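Long-range contacts in Cobalt/magnesium transport protein CorA (Methanocaldococcus jannaschii, PDB 4EGW), which mediates influx of magnesium ions as a homopentamer, opening when cytoplasmic magnesium is low and closing when it is high: residues A[50-55]-A[121-126]; A[102-107]-A[127-132]; A[197-202]-A[262-267]; A[212-217]-A[248-253]. All coordinates share one frame; numbering follows the deposited sequence.

Interaction 1: residues A[50-55]-A[121-126]; sequences LIWIDC and NLLLTI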
loop_
_atom_site.group_PDB
_atom_site.type_symbol
_atom_site.label_atom_id
_atom_site.label_comp_id
_atom_site.label_asym_id
_atom_site.label_seq_id
_atom_site.Cartn_x
_atom_site.Cartn_y
_atom_site.Cartn_z
ATOM N N LEU A 50 20.347 3.622 18.224
ATOM C CA LEU A 50 20.492 2.469 17.349
ATOM C C LEU A 50 21.303 2.805 16.106
ATOM O O LEU A 50 21.618 3.965 15.854
ATOM C CB LEU A 50 19.101 1.967 16.920
ATOM C CG LEU A 50 17.949 2.988 16.885
ATOM C CD1 LEU A 50 16.814 2.517 16.008
ATOM C CD2 LEU A 50 17.415 3.285 18.280
ATOM N N ILE A 51 21.586 1.782 15.307
ATOM C CA ILE A 51 22.237 1.947 14.014
ATOM C C ILE A 51 21.618 0.941 13.064
ATOM O O ILE A 51 21.419 -0.221 13.418
ATOM C CB ILE A 51 23.758 1.692 14.071
ATOM C CG1 ILE A 51 24.424 2.567 15.132
ATOM C CG2 ILE A 51 24.401 1.919 12.705
ATOM C CD1 ILE A 51 24.485 1.920 16.501
ATOM N N TRP A 52 21.300 1.388 11.858
ATOM C CA TRP A 52 20.772 0.484 10.852
ATOM C C TRP A 52 21.797 0.298 9.748
ATOM O O TRP A 52 22.075 1.225 8.986
ATOM C CB TRP A 52 19.459 1.010 10.268
ATOM C CG TRP A 52 18.891 0.105 9.217
ATOM C CD1 TRP A 52 19.236 -1.192 8.987
ATOM C CD2 TRP A 52 17.888 0.433 8.246
ATOM N NE1 TRP A 52 18.507 -1.696 7.940
ATOM C CE2 TRP A 52 17.670 -0.719 7.467
ATOM C CE3 TRP A 52 17.148 1.585 7.964
ATOM C CZ2 TRP A 52 16.745 -0.755 6.423
ATOM C CZ3 TRP A 52 16.231 1.547 6.922
ATOM C CH2 TRP A 52 16.038 0.383 6.165
ATOM N N ILE A 53 22.362 -0.902 9.674
ATOM C CA ILE A 53 23.248 -1.249 8.575
ATOM C C ILE A 53 22.507 -2.152 7.602
ATOM O O ILE A 53 22.038 -3.230 7.965
ATOM C CB ILE A 53 24.526 -1.959 9.062
ATOM C CG1 ILE A 53 25.225 -1.116 10.121
ATOM C CG2 ILE A 53 25.472 -2.241 7.894
ATOM C CD1 ILE A 53 26.559 -1.673 10.527
ATOM N N ASP A 54 22.371 -1.690 6.367
ATOM C CA ASP A 54 21.820 -2.529 5.319
ATOM C C ASP A 54 22.947 -2.932 4.400
ATOM O O ASP A 54 23.656 -2.088 3.849
ATOM C CB ASP A 54 20.740 -1.797 4.531
ATOM C CG ASP A 54 20.182 -2.637 3.405
ATOM O OD1 ASP A 54 19.450 -3.599 3.705
ATOM O OD2 ASP A 54 20.471 -2.335 2.225
ATOM N N CYS A 55 23.126 -4.233 4.253
ATOM C CA CYS A 55 24.186 -4.729 3.406
ATOM C C CYS A 55 23.610 -5.454 2.200
ATOM O O CYS A 55 23.081 -6.567 2.313
ATOM C CB CYS A 55 25.091 -5.662 4.196
ATOM S SG CYS A 55 26.423 -6.305 3.208
ATOM N N ASN A 121 21.991 -2.631 20.056
ATOM C CA ASN A 121 21.295 -1.546 19.387
ATOM C C ASN A 121 21.433 -1.571 17.862
ATOM O O ASN A 121 20.934 -0.665 17.184
ATOM C CB ASN A 121 21.722 -0.190 19.960
ATOM C CG ASN A 121 23.195 0.117 19.717
ATOM O OD1 ASN A 121 23.998 -0.785 19.461
ATOM N ND2 ASN A 121 23.555 1.399 19.798
ATOM N N LEU A 122 22.095 -2.599 17.321
ATOM C CA LEU A 122 22.294 -2.680 15.874
ATOM C C LEU A 122 21.315 -3.573 15.116
ATOM O O LEU A 122 21.335 -4.795 15.264
ATOM C CB LEU A 122 23.710 -3.142 15.554
ATOM C CG LEU A 122 23.855 -3.647 14.114
ATOM C CD1 LEU A 122 23.511 -2.558 13.114
ATOM C CD2 LEU A 122 25.264 -4.164 13.868
ATOM N N LEU A 123 20.484 -2.958 14.277
ATOM C CA LEU A 123 19.634 -3.692 13.344
ATOM C C LEU A 123 20.365 -3.747 12.008
ATOM O O LEU A 123 20.503 -2.730 11.329
ATOM C CB LEU A 123 18.302 -2.955 13.169
ATOM C CG LEU A 123 17.095 -3.556 12.430
ATOM C CD1 LEU A 123 17.400 -3.953 10.987
ATOM C CD2 LEU A 123 16.500 -4.724 13.180
ATOM N N LEU A 124 20.821 -4.937 11.627
ATOM C CA LEU A 124 21.450 -5.138 10.336
ATOM C C LEU A 124 20.493 -5.888 9.429
ATOM O O LEU A 124 20.000 -6.955 9.791
ATOM C CB LEU A 124 22.754 -5.930 10.480
ATOM C CG LEU A 124 23.319 -6.554 9.187
ATOM C CD1 LEU A 124 23.686 -5.509 8.156
ATOM C CD2 LEU A 124 24.526 -7.474 9.439
ATOM N N THR A 125 20.223 -5.313 8.261
ATOM C CA THR A 125 19.428 -5.969 7.231
ATOM C C THR A 125 20.362 -6.395 6.135
ATOM O O THR A 125 20.990 -5.562 5.489
ATOM C CB THR A 125 18.433 -5.018 6.570
ATOM O OG1 THR A 125 19.143 -3.896 6.023
ATOM C CG2 THR A 125 17.403 -4.531 7.572
ATOM N N ILE A 126 20.448 -7.695 5.911
ATOM C CA ILE A 126 21.367 -8.204 4.917
ATOM C C ILE A 126 20.626 -8.968 3.815
ATOM O O ILE A 126 19.832 -9.883 4.085
ATOM C CB ILE A 126 22.456 -9.069 5.578
ATOM C CG1 ILE A 126 23.500 -9.490 4.547
ATOM C CG2 ILE A 126 21.845 -10.269 6.293
ATOM C CD1 ILE A 126 24.895 -9.048 4.917
#

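Interaction 2: residues A[102-107]-A[127-132]; sequences APLFEE and HSDKIK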
loop_
_atom_site.group_PDB
_atom_site.type_symbol
_atom_site.label_atom_id
_atom_site.label_comp_id
_atom_site.label_asym_id
_atom_site.label_seq_id
_atom_site.Cartn_x
_atom_site.Cartn_y
_atom_site.Cartn_z
ATOM N N ALA A 102 10.755 -11.138 1.008
ATOM C CA ALA A 102 10.302 -9.900 0.429
ATOM C C ALA A 102 10.129 -10.098 -1.071
ATOM O O ALA A 102 10.840 -10.898 -1.684
ATOM C CB ALA A 102 11.311 -8.828 0.700
ATOM N N PRO A 103 9.175 -9.374 -1.668
ATOM C CA PRO A 103 8.970 -9.439 -3.117
ATOM C C PRO A 103 10.267 -9.141 -3.885
ATOM O O PRO A 103 11.083 -8.332 -3.455
ATOM C CB PRO A 103 7.923 -8.340 -3.366
ATOM C CG PRO A 103 7.212 -8.193 -2.068
ATOM C CD PRO A 103 8.288 -8.382 -1.032
ATOM N N LEU A 104 10.449 -9.810 -5.015
ATOM C CA LEU A 104 11.635 -9.653 -5.845
ATOM C C LEU A 104 11.151 -9.379 -7.253
ATOM O O LEU A 104 10.268 -10.067 -7.766
ATOM C CB LEU A 104 12.455 -10.936 -5.828
ATOM C CG LEU A 104 13.592 -11.043 -6.837
ATOM C CD1 LEU A 104 14.588 -9.931 -6.628
ATOM C CD2 LEU A 104 14.275 -12.413 -6.760
ATOM N N PHE A 105 11.724 -8.376 -7.891
ATOM C CA PHE A 105 11.186 -7.926 -9.163
ATOM C C PHE A 105 12.118 -8.279 -10.314
ATOM O O PHE A 105 13.341 -8.240 -10.180
ATOM C CB PHE A 105 10.901 -6.428 -9.107
ATOM C CG PHE A 105 10.388 -5.960 -7.763
ATOM C CD1 PHE A 105 11.190 -6.041 -6.627
ATOM C CD2 PHE A 105 9.120 -5.425 -7.634
ATOM C CE1 PHE A 105 10.727 -5.609 -5.394
ATOM C CE2 PHE A 105 8.660 -4.984 -6.404
ATOM C CZ PHE A 105 9.460 -5.080 -5.284
ATOM N N GLU A 106 11.512 -8.668 -11.428
ATOM C CA GLU A 106 12.225 -9.100 -12.619
ATOM C C GLU A 106 11.249 -8.910 -13.764
ATOM O O GLU A 106 10.205 -8.279 -13.590
ATOM C CB GLU A 106 12.598 -10.582 -12.514
ATOM C CG GLU A 106 13.061 -11.030 -11.131
ATOM C CD GLU A 106 12.569 -12.423 -10.764
ATOM O OE1 GLU A 106 12.252 -13.208 -11.685
ATOM O OE2 GLU A 106 12.495 -12.724 -9.551
ATOM N N GLU A 107 11.573 -9.452 -14.933
ATOM C CA GLU A 107 10.563 -9.579 -15.970
ATOM C C GLU A 107 9.331 -10.181 -15.300
ATOM O O GLU A 107 8.210 -9.715 -15.505
ATOM C CB GLU A 107 11.050 -10.495 -17.094
ATOM C CG GLU A 107 10.000 -10.783 -18.163
ATOM C CD GLU A 107 10.299 -12.045 -18.961
ATOM O OE1 GLU A 107 10.178 -13.149 -18.387
ATOM O OE2 GLU A 107 10.650 -11.935 -20.159
ATOM N N HIS A 127 20.870 -8.565 2.571
ATOM C CA HIS A 127 20.211 -9.193 1.442
ATOM C C HIS A 127 21.111 -9.298 0.227
ATOM O O HIS A 127 21.867 -8.377 -0.075
ATOM C CB HIS A 127 18.916 -8.456 1.089
ATOM C CG HIS A 127 19.073 -6.978 0.908
ATOM N ND1 HIS A 127 19.009 -6.368 -0.328
ATOM C CD2 HIS A 127 19.259 -5.982 1.807
ATOM C CE1 HIS A 127 19.162 -5.064 -0.185
ATOM N NE2 HIS A 127 19.315 -4.802 1.100
ATOM N N SER A 128 21.041 -10.440 -0.450
ATOM C CA SER A 128 21.732 -10.640 -1.715
ATOM C C SER A 128 20.988 -10.048 -2.913
ATOM O O SER A 128 21.600 -9.707 -3.928
ATOM C CB SER A 128 22.011 -12.121 -1.943
ATOM O OG SER A 128 22.891 -12.617 -0.948
ATOM N N ASP A 129 19.668 -9.957 -2.812
ATOM C CA ASP A 129 18.866 -9.345 -3.869
ATOM C C ASP A 129 18.375 -7.987 -3.394
ATOM O O ASP A 129 18.168 -7.778 -2.200
ATOM C CB ASP A 129 17.670 -10.229 -4.252
ATOM C CG ASP A 129 17.944 -11.103 -5.471
ATOM O OD1 ASP A 129 18.747 -10.706 -6.338
ATOM O OD2 ASP A 129 17.341 -12.193 -5.569
ATOM N N LYS A 130 18.201 -7.051 -4.315
ATOM C CA LYS A 130 17.637 -5.779 -3.920
ATOM C C LYS A 130 16.316 -6.077 -3.242
ATOM O O LYS A 130 15.624 -7.036 -3.589
ATOM C CB LYS A 130 17.400 -4.888 -5.130
ATOM C CG LYS A 130 17.600 -3.404 -4.859
ATOM C CD LYS A 130 16.868 -2.898 -3.603
ATOM C CE LYS A 130 17.832 -2.627 -2.438
ATOM N NZ LYS A 130 17.469 -1.416 -1.636
ATOM N N ILE A 131 15.981 -5.269 -2.250
ATOM C CA ILE A 131 14.691 -5.367 -1.600
ATOM C C ILE A 131 14.016 -4.001 -1.619
ATOM O O ILE A 131 14.482 -3.038 -1.007
ATOM C CB ILE A 131 14.822 -5.912 -0.182
ATOM C CG1 ILE A 131 15.633 -7.204 -0.224
ATOM C CG2 ILE A 131 13.443 -6.142 0.433
ATOM C CD1 ILE A 131 15.520 -8.024 1.015
ATOM N N LYS A 132 12.914 -3.933 -2.345
ATOM C CA LYS A 132 12.293 -2.667 -2.658
ATOM C C LYS A 132 12.070 -1.853 -1.398
ATOM O O LYS A 132 12.159 -0.629 -1.412
ATOM C CB LYS A 132 10.960 -2.917 -3.349
ATOM C CG LYS A 132 10.477 -1.758 -4.174
ATOM C CD LYS A 132 11.311 -1.594 -5.430
ATOM C CE LYS A 132 11.567 -0.117 -5.700
ATOM N NZ LYS A 132 10.443 0.746 -5.217
#

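Interaction 3: residues A[197-202]-A[262-267]; sequences EKILGL and SMMDIT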
loop_
_atom_site.group_PDB
_atom_site.type_symbol
_atom_site.label_atom_id
_atom_site.label_comp_id
_atom_site.label_asym_id
_atom_site.label_seq_id
_atom_site.Cartn_x
_atom_site.Cartn_y
_atom_site.Cartn_z
ATOM N N GLU A 197 0.084 -18.563 -20.896
ATOM C CA GLU A 197 1.406 -18.367 -20.315
ATOM C C GLU A 197 1.378 -17.222 -19.312
ATOM O O GLU A 197 1.947 -17.326 -18.219
ATOM C CB GLU A 197 2.454 -18.110 -21.394
ATOM C CG GLU A 197 3.802 -18.757 -21.094
ATOM C CD GLU A 197 3.735 -20.281 -21.083
ATOM O OE1 GLU A 197 4.718 -20.923 -20.648
ATOM O OE2 GLU A 197 2.702 -20.839 -21.514
ATOM N N LYS A 198 0.706 -16.133 -19.676
ATOM C CA LYS A 198 0.518 -15.037 -18.740
ATOM C C LYS A 198 -0.154 -15.565 -17.486
ATOM O O LYS A 198 0.133 -15.108 -16.382
ATOM C CB LYS A 198 -0.321 -13.918 -19.357
ATOM C CG LYS A 198 -0.475 -12.675 -18.460
ATOM C CD LYS A 198 0.876 -12.125 -17.967
ATOM C CE LYS A 198 1.797 -11.676 -19.117
ATOM N NZ LYS A 198 3.170 -11.276 -18.657
ATOM N N ILE A 199 -1.052 -16.531 -17.668
ATOM C CA ILE A 199 -1.728 -17.168 -16.542
ATOM C C ILE A 199 -0.721 -17.939 -15.705
ATOM O O ILE A 199 -0.625 -17.750 -14.490
ATOM C CB ILE A 199 -2.836 -18.149 -16.984
ATOM C CG1 ILE A 199 -3.902 -17.446 -17.813
ATOM C CG2 ILE A 199 -3.508 -18.754 -15.774
ATOM C CD1 ILE A 199 -5.126 -18.298 -18.015
ATOM N N LEU A 200 0.029 -18.815 -16.363
ATOM C CA LEU A 200 1.051 -19.579 -15.667
ATOM C C LEU A 200 2.076 -18.638 -15.051
ATOM O O LEU A 200 2.705 -18.973 -14.047
ATOM C CB LEU A 200 1.747 -20.547 -16.616
ATOM C CG LEU A 200 0.857 -21.580 -17.295
ATOM C CD1 LEU A 200 1.720 -22.540 -18.097
ATOM C CD2 LEU A 200 0.033 -22.326 -16.265
ATOM N N GLY A 201 2.235 -17.458 -15.654
ATOM C CA GLY A 201 3.159 -16.461 -15.141
ATOM C C GLY A 201 2.709 -15.863 -13.821
ATOM O O GLY A 201 3.483 -15.800 -12.862
ATOM N N LEU A 202 1.449 -15.430 -13.773
ATOM C CA LEU A 202 0.867 -14.862 -12.564
ATOM C C LEU A 202 0.578 -15.932 -11.534
ATOM O O LEU A 202 0.280 -15.624 -10.386
ATOM C CB LEU A 202 -0.422 -14.107 -12.883
ATOM C CG LEU A 202 -0.243 -12.787 -13.634
ATOM C CD1 LEU A 202 -1.580 -12.091 -13.767
ATOM C CD2 LEU A 202 0.761 -11.899 -12.907
ATOM N N SER A 262 -9.434 -20.907 -12.524
ATOM C CA SER A 262 -10.625 -20.863 -13.363
ATOM C C SER A 262 -10.253 -20.434 -14.763
ATOM O O SER A 262 -10.579 -21.104 -15.741
ATOM C CB SER A 262 -11.664 -19.890 -12.805
ATOM O OG SER A 262 -12.036 -20.247 -11.491
ATOM N N MET A 263 -9.549 -19.314 -14.850
ATOM C CA MET A 263 -9.207 -18.745 -16.136
ATOM C C MET A 263 -8.433 -19.781 -16.924
ATOM O O MET A 263 -8.658 -19.946 -18.127
ATOM C CB MET A 263 -8.420 -17.438 -15.971
ATOM C CG MET A 263 -9.129 -16.436 -15.040
ATOM S SD MET A 263 -8.724 -14.674 -15.184
ATOM C CE MET A 263 -6.947 -14.755 -15.280
ATOM N N MET A 264 -7.555 -20.510 -16.240
ATOM C CA MET A 264 -6.789 -21.544 -16.919
ATOM C C MET A 264 -7.744 -22.548 -17.478
ATOM O O MET A 264 -7.732 -22.817 -18.676
ATOM C CB MET A 264 -5.819 -22.268 -15.996
ATOM C CG MET A 264 -4.811 -23.119 -16.768
ATOM S SD MET A 264 -3.684 -22.094 -17.754
ATOM C CE MET A 264 -3.233 -23.253 -19.039
ATOM N N ASP A 265 -8.581 -23.092 -16.601
ATOM C CA ASP A 265 -9.562 -24.085 -17.011
ATOM C C ASP A 265 -10.233 -23.539 -18.266
ATOM O O ASP A 265 -10.462 -24.265 -19.236
ATOM C CB ASP A 265 -10.613 -24.306 -15.911
ATOM C CG ASP A 265 -10.017 -24.863 -14.611
ATOM O OD1 ASP A 265 -8.865 -25.352 -14.614
ATOM O OD2 ASP A 265 -10.724 -24.820 -13.579
ATOM N N ILE A 266 -10.507 -22.238 -18.250
ATOM C CA ILE A 266 -11.141 -21.577 -19.376
ATOM C C ILE A 266 -10.246 -21.603 -20.603
ATOM O O ILE A 266 -10.663 -22.059 -21.662
ATOM C CB ILE A 266 -11.480 -20.121 -19.051
ATOM C CG1 ILE A 266 -12.304 -20.053 -17.767
ATOM C CG2 ILE A 266 -12.224 -19.498 -20.205
ATOM C CD1 ILE A 266 -13.455 -21.048 -17.732
ATOM N N THR A 267 -9.011 -21.134 -20.453
ATOM C CA THR A 267 -8.099 -21.071 -21.580
ATOM C C THR A 267 -8.095 -22.442 -22.228
ATOM O O THR A 267 -7.932 -22.572 -23.443
ATOM C CB THR A 267 -6.666 -20.742 -21.132
ATOM O OG1 THR A 267 -6.689 -19.628 -20.237
ATOM C CG2 THR A 267 -5.796 -20.392 -22.327
#

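Interaction 4: residues A[212-217]-A[248-253]; sequences SLIANR and QLIDMS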
loop_
_atom_site.group_PDB
_atom_site.type_symbol
_atom_site.label_atom_id
_atom_site.label_comp_id
_atom_site.label_asym_id
_atom_site.label_seq_id
_atom_site.Cartn_x
_atom_site.Cartn_y
_atom_site.Cartn_z
ATOM N N SER A 212 5.588 -17.458 0.604
ATOM C CA SER A 212 6.353 -16.437 1.322
ATOM C C SER A 212 5.547 -15.829 2.448
ATOM O O SER A 212 6.009 -15.757 3.583
ATOM C CB SER A 212 6.803 -15.322 0.372
ATOM O OG SER A 212 7.969 -15.685 -0.347
ATOM N N LEU A 213 4.340 -15.385 2.119
ATOM C CA LEU A 213 3.455 -14.767 3.085
ATOM C C LEU A 213 3.125 -15.752 4.180
ATOM O O LEU A 213 2.914 -15.370 5.327
ATOM C CB LEU A 213 2.188 -14.291 2.387
ATOM C CG LEU A 213 2.525 -13.224 1.342
ATOM C CD1 LEU A 213 1.454 -13.106 0.274
ATOM C CD2 LEU A 213 2.767 -11.893 2.015
ATOM N N ILE A 214 3.085 -17.031 3.833
ATOM C CA ILE A 214 2.911 -18.045 4.850
ATOM C C ILE A 214 4.100 -17.967 5.807
ATOM O O ILE A 214 3.932 -17.750 7.010
ATOM C CB ILE A 214 2.803 -19.447 4.253
ATOM C CG1 ILE A 214 1.494 -19.594 3.488
ATOM C CG2 ILE A 214 2.806 -20.464 5.356
ATOM C CD1 ILE A 214 0.293 -19.388 4.368
ATOM N N ALA A 215 5.302 -18.100 5.254
ATOM C CA ALA A 215 6.529 -18.148 6.045
ATOM C C ALA A 215 6.799 -16.848 6.816
ATOM O O ALA A 215 7.300 -16.878 7.946
ATOM C CB ALA A 215 7.704 -18.496 5.154
ATOM N N ASN A 216 6.480 -15.713 6.194
ATOM C CA ASN A 216 6.520 -14.425 6.873
ATOM C C ASN A 216 5.541 -14.433 8.025
ATOM O O ASN A 216 5.866 -14.023 9.138
ATOM C CB ASN A 216 6.099 -13.314 5.920
ATOM C CG ASN A 216 7.215 -12.855 5.018
ATOM O OD1 ASN A 216 8.310 -13.414 5.033
ATOM N ND2 ASN A 216 6.940 -11.824 4.215
ATOM N N ARG A 217 4.333 -14.910 7.731
ATOM C CA ARG A 217 3.216 -14.887 8.664
ATOM C C ARG A 217 3.610 -15.439 10.011
ATOM O O ARG A 217 3.370 -14.825 11.049
ATOM C CB ARG A 217 2.073 -15.730 8.117
ATOM C CG ARG A 217 0.898 -15.854 9.075
ATOM C CD ARG A 217 -0.044 -16.950 8.615
ATOM N NE ARG A 217 0.607 -18.252 8.692
ATOM C CZ ARG A 217 0.180 -19.342 8.068
ATOM N NH1 ARG A 217 -0.905 -19.290 7.305
ATOM N NH2 ARG A 217 0.838 -20.486 8.205
ATOM N N GLN A 248 -4.473 -11.151 5.273
ATOM C CA GLN A 248 -5.231 -10.625 4.137
ATOM C C GLN A 248 -4.539 -11.037 2.839
ATOM O O GLN A 248 -5.167 -11.609 1.939
ATOM C CB GLN A 248 -5.317 -9.101 4.179
ATOM C CG GLN A 248 -6.497 -8.532 4.922
ATOM C CD GLN A 248 -6.391 -7.022 5.073
ATOM O OE1 GLN A 248 -6.054 -6.308 4.124
ATOM N NE2 GLN A 248 -6.655 -6.529 6.278
ATOM N N LEU A 249 -3.241 -10.735 2.755
ATOM C CA LEU A 249 -2.479 -10.921 1.526
ATOM C C LEU A 249 -2.501 -12.373 1.125
ATOM O O LEU A 249 -2.706 -12.721 -0.038
ATOM C CB LEU A 249 -1.036 -10.479 1.727
ATOM C CG LEU A 249 -0.900 -9.029 2.156
ATOM C CD1 LEU A 249 0.549 -8.681 2.292
ATOM C CD2 LEU A 249 -1.548 -8.185 1.125
ATOM N N ILE A 250 -2.280 -13.231 2.102
ATOM C CA ILE A 250 -2.416 -14.646 1.853
ATOM C C ILE A 250 -3.810 -14.938 1.291
ATOM O O ILE A 250 -3.945 -15.679 0.310
ATOM C CB ILE A 250 -2.172 -15.439 3.117
ATOM C CG1 ILE A 250 -0.739 -15.224 3.578
ATOM C CG2 ILE A 250 -2.396 -16.902 2.850
ATOM C CD1 ILE A 250 -0.429 -15.917 4.873
ATOM N N ASP A 251 -4.834 -14.331 1.888
ATOM C CA ASP A 251 -6.210 -14.496 1.426
ATOM C C ASP A 251 -6.360 -14.057 -0.019
ATOM O O ASP A 251 -6.896 -14.802 -0.848
ATOM C CB ASP A 251 -7.171 -13.690 2.294
ATOM C CG ASP A 251 -7.403 -14.322 3.644
ATOM O OD1 ASP A 251 -7.583 -15.559 3.692
ATOM O OD2 ASP A 251 -7.398 -13.589 4.658
ATOM N N MET A 252 -5.902 -12.841 -0.309
ATOM C CA MET A 252 -5.942 -12.325 -1.666
ATOM C C MET A 252 -5.170 -13.286 -2.559
ATOM O O MET A 252 -5.690 -13.781 -3.563
ATOM C CB MET A 252 -5.315 -10.933 -1.751
ATOM C CG MET A 252 -5.748 -9.948 -0.655
ATOM S SD MET A 252 -4.886 -8.351 -0.811
ATOM C CE MET A 252 -5.354 -7.554 0.726
ATOM N N SER A 253 -3.923 -13.559 -2.186
ATOM C CA SER A 253 -3.140 -14.546 -2.912
ATOM C C SER A 253 -3.979 -15.805 -3.088
ATOM O O SER A 253 -4.098 -16.332 -4.179
ATOM C CB SER A 253 -1.852 -14.855 -2.163
ATOM O OG SER A 253 -1.134 -13.657 -1.927
#

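Interaction 1: residues A[50-55]-A[121-126]
Ile51 to Cys55 run beside Leu122 to Ile126 as neighbouring parallel strands, their axes 4.6 Å apart at the nearest point and 14° from parallel. Backbone bonds tie each odd-numbered residue of the first strand to the odd-numbered residues of the second: Ile51 N gives to Asn121 O and Leu123 N to Ile51 O, and the pattern ends with Cys55 N on Thr125 O (2.8 Å). The even-numbered residues Trp52 and Asp54 share a face with Leu123 and Thr125. The indole of Trp52, swung away from its own backbone N (chi1 180°), lies alongside Leu123, CD1 to CD1 3.9 Å, and brings NE1 to Thr125 OG1 at 3.0 Å. The hydroxyl oxygen sits at the ring edge, 20° out of the indole plane. Thr125 OG1 thus lies between this indole N-H and the Asp54 carboxylate in the buried face, though its bond to Asp54 OD1 is modelled too short to trust in detail. Separately, Asp54 OD2 bonds His127 NE2. The opposite face, with Ile51, Ile53, Cys55, Leu122, Leu124 and Ile126, is apolar apart from the Cys55 thiol. Leu122 CD1 rests against Ile53 CG1 (3.7 Å), and Ile126 CD1 reaches both CB (3.5 Å) and SG (3.6 Å) of Cys55. Just before the second strand, Asn121 ND2 bonds the carbonyls of Tyr48 and Arg49 and also meets Ile51 CD1. Helices 132-143 and 156-186 cover the Trp52 face, as expected of a parallel strand pair inside the alpha/beta domain of CorA's cytoplasmic part.

Interaction 2: residues A[102-107]-A[127-132]
Ala102, near the end of strand 96-104, points its methyl at the loop that leads out of strand 122-127, and CB meets CG2 of Ile131 at 3.4 Å. The touching parts of the two segments run at 93° to each other, so they meet through side chains and not along their backbones. Ile131 is the N-cap residue of helix 132-143, which places the Ala102 contact just where the loop becomes helix. Two residues on, Leu104 turns its fork to Asp129, the two side chains crossing at about a right angle. CD2 lies 3.3 Å and CD1 3.7 Å from Asp129 OD2, a van der Waals contact of methyls with a carboxylate oxygen, whose hydrogen bond goes to Thr112 OG1 on strand 110-119. Phe105 follows, with its ring against the root of Lys132: CZ is 3.3 Å from Lys132 CB. The lysine chain bends at chi2 (72°) and lies over one ring face, where CD stands 4.3 Å from the centroid of the Phe105 ring, 26° off the normal, in a CH-pi contact. Lys132 also packs on Asp178 of the second subunit, so this corner lies at a chain boundary. Across the junction the chemistry is mostly methyl, methylene and ring contact; with the Asp129 carboxylate bonded to Thr112, the meeting of strand end, loop and helix start probably rests on side-chain fit more than on polar bonds between the two segments.

Interaction 3: residues A[197-202]-A[262-267]
Ile199 acts as a knob in an antiparallel helix pair, where helix 193-225 packs on helix 233-270, the long stalk helix that in CorA proteins continues toward the membrane. The short segments cross at -158° with axes 10.0 Å apart. CD1 of Ile199, carried outward because CG1 is anti to the carbonyl carbon and the chain is extended beyond (chi2 -168°), enters the hole between Met263, Met264 and Thr267, which Leu260 completes in knobs-into-holes fashion. It lies 3.7 Å from Met264 N and 4.0 Å from Met263 CB, and slides past the Thr267 side chain, which points the opposite way. The other branch, CG2, meets Met264 SD at 3.9 Å. Met264 approaches obliquely: its chain bends at chi2 (67°), and this lays the sulfur across both Ile199 and Leu200, whose CD2 is 4.0 Å away. Met196, one turn before Leu200 on helix 193-225, also touches Met264. Met263 points toward the first helix and also packs on Leu180 and Leu183 of helix 156-186, so a third helix covers that side, while Leu200 is exposed. A bound magnesium ion lies about 10 Å from the Met263 side chain, too far to be coordinated by it. Thr267 places its hydroxyl over its own helix, donating from above the carbonyl plane to Met263 O at 2.9 Å, an oxygen that also accepts from Thr267 N.

Interaction 4: residues A[212-217]-A[248-253]
Leu213 and Ile250 face each other with matching first torsions, -62° and -63°, which set Leu213 CG and Ile250 CG1 anti to their carbonyl carbons and aim both chains into the gap between helices 193-225 and 233-270. The segments are antiparallel, their axes 9.5 Å apart, and the two residues meet at their roots: Leu213 CB lies 3.3 Å from Ile250 CG1. An extended second torsion (177°) then carries Ile250 CD1 over the backbone of the first helix to 3.4 Å from Leu213 O. There it also meets Ile214 CD1 at 3.6 Å, this side chain crossing it at about a right angle. From the next turn the aliphatic part of Arg217 closes in, CD to Ile250 CD1 3.9 Å. With His210 one turn earlier, these residues enclose Ile250 as a knob in a four-residue hole. In the reverse direction both methyls of Leu213 rest on Leu249, CD1 at its CB (3.9 Å) and CD2 at its CD1, and Leu213 CD1 also reaches Ser253 OG. Ser253 OG donates to Leu249 O at 2.6 Å, a carbonyl that also receives Ser253 N. Leu173 of helix 156-186 touches both Leu249 and Ser253, making this a three-helix interior. The hydroxyl near Leu213 is therefore already paired within its own helix, and Arg217 takes part mainly through CB and CD; the contact between the segments relies on dispersion and the close fit of branched side chains.

How the interactions relate
Interactions 1 and 2 belong to the sheet domain and meet at His127, whose backbone N bonds Cys55 O where the second strand of interaction 1 runs into the loop of interaction 2. Interactions 3 and 4 join the same two helices, 193-225 and 233-270, with centres about 21 Å apart along the hairpin. Interaction 1 is buried and combines main-chain bonding with buried polar side chains; interaction 2 is partly buried, reaches the second subunit and is mostly apolar. Both helix contacts are buried knobs-into-holes packing, isoleucine-led in each, but interaction 3 uses methionine sulfur, and interaction 4 leucine, isoleucine and arginine methylenes.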